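Local coordinates for DNA protection during starvation protein (Mycobacterium smegmatis, PDB 2YW6) that probably protects DNA from oxidative damage by oxidising ferrous iron with hydrogen peroxide and storing it as a ferric mineral inside a hollow shell of twelve subunits, at residues B[126-129]-B[130-134]. Numbering follows the deposited sequence.
Sequences KLED and LDLVS
Lys126 meets Leu130 through its backbone: the carbonyl oxygen lies against the leucine side chain. Leu130 has CG anti to its own carbonyl carbon (chi1 -68°), which carries the isobutyl group back toward Lys126 O and the side chain of Leu127, with CD1 4.3 Å from Leu127 CD2. The chain reverses around Leu127 O, which accepts two hydrogen bonds. Leu130 N comes from above the carbonyl plane at 3.0 Å, while Asp131 N, at 3.1 Å, is tilted only 17° from that plane; both N-H groups aim nearly straight at the oxygen. Glu128 bends at its second torsion (chi2 64°), and its OE2 passes 4.1 Å from Leu132 CD2; OE1 is hydrogen-bonded to Gln135. Asp129 carries the chain round the turn, its CB directed away from the residues that follow.

Asp131 is then the N-cap of the next helix: Ser134 N donates to Asp131 OD1 at 2.9 Å, approaching from above the carboxylate plane. OD2 takes a weak bond from Ser134 OG and forms a salt bridge to Arg71, also hydrogen-bonded to Ser134 OG.

This tight connection joins helices 102-127 and 132-155 of the ferritin-like four-helix bundle. Leu127 and Leu130 pack on Val17 of helix 12-41, Arg71 ties the cap to helix 47-75, and Leu132 rests on Ile124 of a second subunit.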
loop_
_atom_site.group_PDB
_atom_site.type_symbol
_atom_site.label_atom_id
_atom_site.label_comp_id
_atom_site.label_asym_id
_atom_site.label_seq_id
_atom_site.Cartn_x
_atom_site.Cartn_y
_atom_site.Cartn_z
ATOM N N LYS B 126 35.154 -7.435 22.224
ATOM C CA LYS B 126 36.166 -8.275 21.587
ATOM C C LYS B 126 36.363 -7.966 20.100
ATOM O O LYS B 126 37.440 -8.221 19.559
ATOM C CB LYS B 126 35.794 -9.743 21.760
ATOM C CG LYS B 126 36.825 -10.541 22.494
ATOM C CD LYS B 126 36.243 -11.513 23.519
ATOM C CE LYS B 126 37.268 -11.793 24.636
ATOM N NZ LYS B 126 38.685 -11.407 24.306
ATOM N N LEU B 127 35.335 -7.403 19.458
ATOM C CA LEU B 127 35.439 -7.083 18.032
ATOM C C LEU B 127 36.063 -5.714 17.736
ATOM O O LEU B 127 36.338 -5.364 16.577
ATOM C CB LEU B 127 34.055 -7.180 17.381
ATOM C CG LEU B 127 33.495 -8.605 17.397
ATOM C CD1 LEU B 127 31.986 -8.597 17.132
ATOM C CD2 LEU B 127 34.233 -9.451 16.350
ATOM N N GLU B 128 36.269 -4.944 18.797
ATOM C CA GLU B 128 36.842 -3.606 18.707
ATOM C C GLU B 128 38.123 -3.560 17.868
ATOM O O GLU B 128 38.340 -2.617 17.111
ATOM C CB GLU B 128 37.132 -3.066 20.115
ATOM C CG GLU B 128 37.440 -1.587 20.165
ATOM C CD GLU B 128 36.260 -0.736 19.735
ATOM O OE1 GLU B 128 35.179 -0.874 20.342
ATOM O OE2 GLU B 128 36.406 0.077 18.796
ATOM N N ASP B 129 38.965 -4.579 17.986
ATOM C CA ASP B 129 40.205 -4.578 17.228
ATOM C C ASP B 129 40.305 -5.720 16.224
ATOM O O ASP B 129 41.400 -6.101 15.807
ATOM C CB ASP B 129 41.390 -4.612 18.190
ATOM C CG ASP B 129 41.392 -3.433 19.139
ATOM O OD1 ASP B 129 41.391 -2.283 18.653
ATOM O OD2 ASP B 129 41.392 -3.655 20.367
ATOM N N LEU B 130 39.154 -6.257 15.831
ATOM C CA LEU B 130 39.111 -7.354 14.877
ATOM C C LEU B 130 38.335 -6.988 13.626
ATOM O O LEU B 130 38.806 -7.196 12.510
ATOM C CB LEU B 130 38.473 -8.589 15.514
ATOM C CG LEU B 130 39.260 -9.269 16.630
ATOM C CD1 LEU B 130 38.390 -10.332 17.275
ATOM C CD2 LEU B 130 40.538 -9.879 16.062
ATOM N N ASP B 131 37.142 -6.434 13.821
ATOM C CA ASP B 131 36.273 -6.067 12.703
ATOM C C ASP B 131 35.236 -5.031 13.139
ATOM O O ASP B 131 34.260 -5.365 13.829
ATOM C CB ASP B 131 35.553 -7.318 12.192
ATOM C CG ASP B 131 34.735 -7.059 10.946
ATOM O OD1 ASP B 131 34.241 -5.928 10.762
ATOM O OD2 ASP B 131 34.566 -8.000 10.147
ATOM N N LEU B 132 35.444 -3.781 12.741
ATOM C CA LEU B 132 34.499 -2.730 13.095
ATOM C C LEU B 132 33.104 -2.988 12.521
ATOM O O LEU B 132 32.105 -2.737 13.190
ATOM C CB LEU B 132 34.992 -1.360 12.609
ATOM C CG LEU B 132 36.168 -0.761 13.376
ATOM C CD1 LEU B 132 36.482 0.620 12.827
ATOM C CD2 LEU B 132 35.812 -0.691 14.858
ATOM N N VAL B 133 33.041 -3.474 11.282
ATOM C CA VAL B 133 31.760 -3.743 10.629
ATOM C C VAL B 133 30.931 -4.758 11.411
ATOM O O VAL B 133 29.784 -4.495 11.774
ATOM C CB VAL B 133 31.967 -4.253 9.187
ATOM C CG1 VAL B 133 30.617 -4.569 8.542
ATOM C CG2 VAL B 133 32.713 -3.206 8.385
ATOM N N SER B 134 31.519 -5.917 11.667
ATOM C CA SER B 134 30.840 -6.950 12.429
ATOM C C SER B 134 30.451 -6.424 13.808
ATOM O O SER B 134 29.439 -6.837 14.360
ATOM C CB SER B 134 31.749 -8.164 12.577
ATOM O OG SER B 134 32.094 -8.646 11.294
#